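Local coordinates for uncharacterized protein (Escherichia coli O157:H7, PDB 4ZV9) that is of unknown function but, as a dienelactone hydrolase family member with the alpha/beta-hydrolase fold, probably hydrolyses ester or lactone bonds, at residues Pro204-Gly209 with Arg217-Ala222; Leu170-Glu175 with Asp224-Arg229; Val135-Ala140 with Pro185-Ala190. One frame throughout, in Å; residues are numbered along the deposited sequence.

Contact 1: Pro204-Gly209 with Arg217-Ala222; sequences PGVNHG and RYDKSA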
# COMPACT_ATOMS: atom_id res chain seq x y z
N PRO A 204 15.56 3.28 13.66
CA PRO A 204 17.00 3.56 13.66
C PRO A 204 17.87 2.51 12.97
O PRO A 204 17.52 1.33 12.93
CB PRO A 204 17.35 3.63 15.15
CG PRO A 204 16.32 2.80 15.83
CD PRO A 204 15.07 2.88 14.99
N GLY A 205 18.96 2.97 12.38
CA GLY A 205 19.96 2.10 11.77
C GLY A 205 19.57 1.30 10.55
O GLY A 205 20.31 0.41 10.15
N VAL A 206 18.43 1.61 9.93
CA VAL A 206 18.00 0.89 8.74
C VAL A 206 17.75 1.87 7.60
O VAL A 206 17.63 3.09 7.81
CB VAL A 206 16.72 0.04 8.97
CG1 VAL A 206 16.98 -1.02 10.03
CG2 VAL A 206 15.54 0.92 9.37
N ASN A 207 17.63 1.32 6.41
CA ASN A 207 17.42 2.12 5.22
C ASN A 207 16.08 1.79 4.57
O ASN A 207 15.35 0.90 4.99
CB ASN A 207 18.56 1.84 4.23
CG ASN A 207 19.02 3.09 3.51
OD1 ASN A 207 18.23 4.00 3.20
ND2 ASN A 207 20.33 3.18 3.28
N HIS A 208 15.75 2.56 3.56
CA HIS A 208 14.58 2.34 2.73
C HIS A 208 14.54 0.88 2.31
O HIS A 208 15.59 0.29 2.07
CB HIS A 208 14.90 3.21 1.52
CG HIS A 208 13.81 3.40 0.51
ND1 HIS A 208 13.07 4.57 0.41
CD2 HIS A 208 13.45 2.63 -0.53
CE1 HIS A 208 12.25 4.46 -0.62
NE2 HIS A 208 12.45 3.29 -1.20
N GLY A 209 13.34 0.31 2.24
CA GLY A 209 13.16 -1.08 1.82
C GLY A 209 13.34 -2.09 2.95
O GLY A 209 13.41 -3.29 2.68
N ARG A 217 18.43 -4.95 2.03
CA ARG A 217 18.07 -3.87 2.94
C ARG A 217 17.08 -4.35 4.02
O ARG A 217 16.74 -3.62 4.95
CB ARG A 217 17.50 -2.67 2.15
CG ARG A 217 18.46 -2.10 1.08
CD ARG A 217 17.84 -1.33 -0.08
NE ARG A 217 17.05 -2.15 -1.00
CZ ARG A 217 17.56 -2.94 -1.94
NH1 ARG A 217 16.75 -3.62 -2.74
NH2 ARG A 217 18.87 -3.07 -2.09
N TYR A 218 16.62 -5.59 3.90
CA TYR A 218 15.69 -6.16 4.86
C TYR A 218 16.25 -6.11 6.28
O TYR A 218 17.42 -6.42 6.49
CB TYR A 218 15.44 -7.62 4.51
CG TYR A 218 14.56 -8.35 5.50
CD1 TYR A 218 13.27 -7.90 5.79
CD2 TYR A 218 15.01 -9.52 6.12
CE1 TYR A 218 12.46 -8.58 6.68
CE2 TYR A 218 14.20 -10.21 7.01
CZ TYR A 218 12.93 -9.73 7.29
OH TYR A 218 12.13 -10.42 8.16
N ASP A 219 15.42 -5.69 7.22
CA ASP A 219 15.78 -5.75 8.64
C ASP A 219 14.58 -6.34 9.38
O ASP A 219 13.54 -5.68 9.51
CB ASP A 219 16.10 -4.38 9.22
CG ASP A 219 16.55 -4.47 10.66
OD1 ASP A 219 17.75 -4.73 10.88
OD2 ASP A 219 15.72 -4.30 11.58
N LYS A 220 14.73 -7.57 9.86
CA LYS A 220 13.62 -8.27 10.49
C LYS A 220 12.99 -7.53 11.66
O LYS A 220 11.77 -7.42 11.75
CB LYS A 220 14.07 -9.65 10.95
CG LYS A 220 12.96 -10.46 11.58
CD LYS A 220 13.41 -11.88 11.81
CE LYS A 220 12.27 -12.66 12.34
NZ LYS A 220 11.93 -12.11 13.65
N SER A 221 13.82 -7.01 12.56
CA SER A 221 13.32 -6.32 13.74
C SER A 221 12.46 -5.09 13.38
O SER A 221 11.36 -4.92 13.92
CB SER A 221 14.50 -5.91 14.62
OG SER A 221 14.03 -5.42 15.85
N ALA A 222 12.94 -4.26 12.47
CA ALA A 222 12.19 -3.08 12.06
C ALA A 222 10.95 -3.49 11.26
O ALA A 222 9.88 -2.92 11.44
CB ALA A 222 13.08 -2.15 11.24
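Val206 and Asp219 carry the middle of this contact, their side chains crossing at about a right angle. Asp219 can be followed outward atom by atom. Its CB lies 3.6 Å from Val206 CG1, and its CG comes slightly nearer, 3.5 Å from the same methyl. At the tip both carboxylate oxygens stay beside that methyl, and OD2 in addition takes the N-H of Ala222, N to OD2 2.9 Å, on its anti lone pair with an N-H...O angle of 162°. Holding CG opposite the backbone N (chi1 -176°) lets the carboxylate reach that amide and makes Asp219 the N-cap of helix 220-237. Val206 CG1 also meets Ala222 CB at 4.2 Å, so one methyl touches both the cap and the first turn. Farther along, in one of its two modelled conformers, Arg217 runs past the carbonyl of His208, with CD 3.5 Å from His208 O, so this detail is doubtful. That oxygen is buried and finds no hydrogen-bond partner in the model. The imidazole of His208 leads elsewhere, ND1 bonding to Asp177 OD2. A loop after a strand that presents a histidine to an aspartate, just before a capped C-terminal helix, is consistent with the His-Asp part of the catalytic triad in alpha/beta hydrolases.

Contact 2: Leu170-Glu175 with Asp224-Arg229; sequences LLHFAE and DLAWQR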
# COMPACT_ATOMS: atom_id res chain seq x y z
N LEU A 170 -0.42 6.50 9.27
CA LEU A 170 0.63 5.84 10.02
C LEU A 170 1.82 5.83 9.07
O LEU A 170 1.79 5.13 8.06
CB LEU A 170 0.25 4.41 10.42
CG LEU A 170 1.38 3.59 11.05
CD1 LEU A 170 1.89 4.21 12.35
CD2 LEU A 170 0.89 2.17 11.31
N LEU A 171 2.86 6.59 9.40
CA LEU A 171 4.01 6.69 8.52
C LEU A 171 5.26 5.99 9.08
O LEU A 171 5.63 6.20 10.24
CB LEU A 171 4.33 8.15 8.20
CG LEU A 171 3.14 8.97 7.70
CD1 LEU A 171 2.53 9.77 8.85
CD2 LEU A 171 3.55 9.93 6.61
N HIS A 172 5.87 5.15 8.26
CA HIS A 172 7.10 4.45 8.64
C HIS A 172 8.27 5.00 7.83
O HIS A 172 8.25 4.97 6.58
CB HIS A 172 6.98 2.96 8.36
CG HIS A 172 5.80 2.31 9.00
ND1 HIS A 172 5.73 2.04 10.35
CD2 HIS A 172 4.64 1.85 8.46
CE1 HIS A 172 4.58 1.45 10.62
NE2 HIS A 172 3.90 1.32 9.49
N PHE A 173 9.30 5.49 8.51
CA PHE A 173 10.48 6.03 7.85
C PHE A 173 11.74 5.29 8.32
O PHE A 173 11.82 4.88 9.47
CB PHE A 173 10.65 7.51 8.16
CG PHE A 173 9.54 8.38 7.66
CD1 PHE A 173 9.36 8.58 6.30
CD2 PHE A 173 8.71 9.04 8.55
CE1 PHE A 173 8.34 9.40 5.84
CE2 PHE A 173 7.71 9.88 8.09
CZ PHE A 173 7.52 10.06 6.74
N ALA A 174 12.70 5.15 7.42
CA ALA A 174 13.98 4.55 7.75
C ALA A 174 14.97 5.67 8.05
O ALA A 174 15.06 6.63 7.28
CB ALA A 174 14.47 3.70 6.61
N GLU A 175 15.71 5.56 9.14
CA GLU A 175 16.68 6.61 9.54
C GLU A 175 17.67 7.00 8.44
O GLU A 175 17.92 8.18 8.21
CB GLU A 175 17.48 6.18 10.76
CG GLU A 175 18.40 7.29 11.28
CD GLU A 175 19.36 6.85 12.36
OE1 GLU A 175 19.48 5.64 12.64
OE2 GLU A 175 20.04 7.73 12.92
N ASP A 224 9.16 -6.32 11.35
CA ASP A 224 8.15 -6.90 12.23
C ASP A 224 7.47 -5.85 13.09
O ASP A 224 6.25 -5.89 13.25
CB ASP A 224 8.76 -7.99 13.13
CG ASP A 224 9.14 -9.25 12.35
OD1 ASP A 224 8.78 -9.37 11.17
OD2 ASP A 224 9.79 -10.13 12.93
N LEU A 225 8.25 -4.92 13.64
CA LEU A 225 7.68 -3.86 14.47
C LEU A 225 6.76 -2.95 13.66
O LEU A 225 5.64 -2.65 14.07
CB LEU A 225 8.80 -3.03 15.11
CG LEU A 225 8.38 -1.88 16.03
CD1 LEU A 225 7.52 -2.35 17.19
CD2 LEU A 225 9.64 -1.19 16.56
N ALA A 226 7.22 -2.54 12.49
CA ALA A 226 6.38 -1.72 11.60
C ALA A 226 5.09 -2.46 11.21
O ALA A 226 4.01 -1.85 11.14
CB ALA A 226 7.15 -1.32 10.36
N TRP A 227 5.19 -3.76 10.97
CA TRP A 227 4.01 -4.50 10.57
C TRP A 227 3.02 -4.62 11.74
O TRP A 227 1.82 -4.50 11.53
CB TRP A 227 4.35 -5.88 10.02
CG TRP A 227 3.19 -6.51 9.32
CD1 TRP A 227 2.51 -7.62 9.71
CD2 TRP A 227 2.56 -6.05 8.11
NE1 TRP A 227 1.51 -7.91 8.81
CE2 TRP A 227 1.52 -6.96 7.82
CE3 TRP A 227 2.78 -4.98 7.25
CZ2 TRP A 227 0.69 -6.81 6.70
CZ3 TRP A 227 1.98 -4.84 6.14
CH2 TRP A 227 0.94 -5.76 5.86
N GLN A 228 3.52 -4.85 12.94
CA GLN A 228 2.65 -4.95 14.11
C GLN A 228 1.90 -3.65 14.29
O GLN A 228 0.70 -3.67 14.53
CB GLN A 228 3.46 -5.21 15.37
CG GLN A 228 2.66 -5.36 16.67
CD GLN A 228 3.54 -5.50 17.90
OE1 GLN A 228 4.67 -4.99 17.96
NE2 GLN A 228 3.02 -6.19 18.91
N ARG A 229 2.60 -2.54 14.15
CA ARG A 229 1.96 -1.23 14.24
C ARG A 229 0.91 -1.03 13.15
O ARG A 229 -0.16 -0.47 13.39
CB ARG A 229 3.00 -0.12 14.18
CG ARG A 229 3.79 0.02 15.48
CD ARG A 229 5.03 0.85 15.25
NE ARG A 229 5.73 1.14 16.49
CZ ARG A 229 6.98 1.59 16.57
NH1 ARG A 229 7.71 1.77 15.47
NH2 ARG A 229 7.51 1.84 17.76
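Strand 170-174, carrying Leu170 and His172, runs nearly antiparallel to helix 224-229 with its Ala226 and Arg229, the axes 172° apart and 9.9 Å from each other at closest approach. The backbones come nearest at His172 and Ala226, CA to CA 6.9 Å. Here the methyl of Ala226 sits over one face of the imidazole in a CH-pi contact, CB 3.9 Å from the ring centroid but displaced toward the rim, so that ND1 is the ring atom nearest to it. The carbonyl of the same alanine approaches the ring as well, O to His172 CE1 3.4 Å, while Arg229 CB stands off the ring edge. The His172 ring takes this place with CG opposite the carbonyl carbon (chi1 -55°), and two bonds fix its rotation: ND1 to Tyr203 OH and NE2 to Thr230 OG1. One helical turn beyond Ala226, the backbone of Arg229 receives Leu170 CD2, 3.5 Å from Arg229 O. The arginine begins toward the strand, but its extended chain carries the guanidinium away to Tyr203 OH, through NH1, and to a cation-pi contact with Tyr201; Leu225 CG lies over one face of that flat group. Thus Tyr203 ties both His172 and Arg229 to strand 198-203. Strand 169-174 lies between that strand and strand 148-151, with backbone bonds to both, and helix 220-237 lies along one face of it, while Trp227 faces away, onto helix 56-67.

Contact 3: Val135-Ala140 with Pro185-Ala190; sequences VSNAAA and PAYEAA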
# COMPACT_ATOMS: atom_id res chain seq x y z
N VAL A 135 1.99 6.81 -3.23
CA VAL A 135 0.59 6.66 -3.66
C VAL A 135 -0.38 6.67 -2.47
O VAL A 135 -1.46 7.26 -2.55
CB VAL A 135 0.40 5.38 -4.49
CG1 VAL A 135 -1.08 5.14 -4.80
CG2 VAL A 135 1.20 5.49 -5.77
N SER A 136 0.04 6.06 -1.36
CA SER A 136 -0.77 6.04 -0.14
C SER A 136 -1.05 7.45 0.36
O SER A 136 -2.19 7.77 0.70
CB SER A 136 -0.09 5.19 0.96
OG SER A 136 -0.06 3.81 0.62
N ASN A 137 -0.02 8.30 0.40
CA ASN A 137 -0.20 9.68 0.77
C ASN A 137 -1.11 10.43 -0.23
O ASN A 137 -1.97 11.20 0.18
CB ASN A 137 1.15 10.40 0.89
CG ASN A 137 1.87 10.09 2.19
OD1 ASN A 137 1.28 10.14 3.26
ND2 ASN A 137 3.16 9.80 2.09
N ALA A 138 -0.90 10.21 -1.52
CA ALA A 138 -1.71 10.85 -2.54
C ALA A 138 -3.17 10.42 -2.42
O ALA A 138 -4.10 11.23 -2.60
CB ALA A 138 -1.17 10.54 -3.91
N ALA A 139 -3.39 9.15 -2.08
CA ALA A 139 -4.76 8.66 -1.87
C ALA A 139 -5.41 9.34 -0.66
O ALA A 139 -6.61 9.66 -0.69
CB ALA A 139 -4.76 7.15 -1.69
N ALA A 140 -4.62 9.57 0.40
CA ALA A 140 -5.14 10.26 1.57
C ALA A 140 -5.60 11.68 1.21
O ALA A 140 -6.58 12.17 1.74
CB ALA A 140 -4.10 10.32 2.68
N PRO A 185 9.85 16.82 7.67
CA PRO A 185 9.52 17.94 8.54
C PRO A 185 8.43 18.88 8.01
O PRO A 185 7.58 19.33 8.78
CB PRO A 185 10.87 18.66 8.71
CG PRO A 185 11.88 17.57 8.57
CD PRO A 185 11.30 16.61 7.56
N ALA A 186 8.46 19.20 6.72
CA ALA A 186 7.44 20.08 6.15
C ALA A 186 6.07 19.40 6.19
O ALA A 186 5.06 20.03 6.46
CB ALA A 186 7.80 20.47 4.72
N TYR A 187 6.04 18.09 5.94
CA TYR A 187 4.80 17.33 5.96
C TYR A 187 4.25 17.28 7.38
O TYR A 187 3.07 17.56 7.61
CB TYR A 187 5.05 15.93 5.39
CG TYR A 187 3.83 15.06 5.12
CD1 TYR A 187 2.55 15.60 4.94
CD2 TYR A 187 3.98 13.70 4.90
CE1 TYR A 187 1.45 14.79 4.67
CE2 TYR A 187 2.90 12.89 4.61
CZ TYR A 187 1.64 13.44 4.49
OH TYR A 187 0.57 12.62 4.18
N GLU A 188 5.12 16.98 8.34
CA GLU A 188 4.69 16.92 9.73
C GLU A 188 4.16 18.26 10.21
O GLU A 188 3.14 18.31 10.90
CB GLU A 188 5.81 16.44 10.66
CG GLU A 188 5.27 16.18 12.06
CD GLU A 188 6.21 15.45 12.98
OE1 GLU A 188 7.44 15.56 12.80
OE2 GLU A 188 5.71 14.82 13.94
N ALA A 189 4.84 19.34 9.86
CA ALA A 189 4.42 20.67 10.29
C ALA A 189 3.02 20.99 9.75
O ALA A 189 2.20 21.57 10.47
CB ALA A 189 5.42 21.73 9.86
N ALA A 190 2.75 20.59 8.51
CA ALA A 190 1.43 20.83 7.91
C ALA A 190 0.35 19.95 8.56
O ALA A 190 -0.79 20.39 8.75
CB ALA A 190 1.47 20.61 6.42
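A single hydrogen bond joins Asn137 to Tyr187: the phenol OH donates to Asn137 OD1 at 2.7 Å. The oxygen lies at the edge of the tyrosine ring, in the ring plane. Relative to the amide, however, the hydroxyl stands well above the carbonyl plane, 57° out of it, so the bond does not use a lone-pair direction of OD1. The other end of the amide is held too, ND2 donating to Arg155 O, and these two bonds fix which way the buried group is turned. Tyr187 reaches across with its CG opposite the backbone N (chi1 -171°), spanning helices whose nearest CA atoms, those of Asn137 and Tyr187, are 10.5 Å apart. Helix 132-142 starts just after Cys130, which carries a 2-hydroxyethylthio group; a cysteine between strand 123-128 and this helix is consistent with the nucleophile elbow of dienelactone hydrolases. Van der Waals contact adds to the polar link. The amide and ring planes are 85° apart, nearly perpendicular, and Tyr187 CE2 lies 3.8 Å from Asn137 CG. Leu169 and Leu171 of strand 169-174 touch both side chains, while Ile165 and Val162 pack on Tyr187.

Strand 169-174 ties the three together. Contact 2 uses one of its faces for helix 220-237, and from the other Leu171 reaches contact 3, with CD2 3.6 Å from Tyr187 CE2; the two centres are 16 Å apart. Contacts 1 and 2 share helix 220-237, their centres 10 Å apart, and join again at the end of the strand, where Gly205 N probably bonds to Glu175 OE1 at 2.7 Å. Contacts 1 and 3 stay about 11 Å apart at their nearest atoms. Contact 1 contains the probable catalytic histidine, His208, paired with Asp177; contact 3 is connected to the site only through the helix following Cys130. A Cys-His-Asp triad is likely.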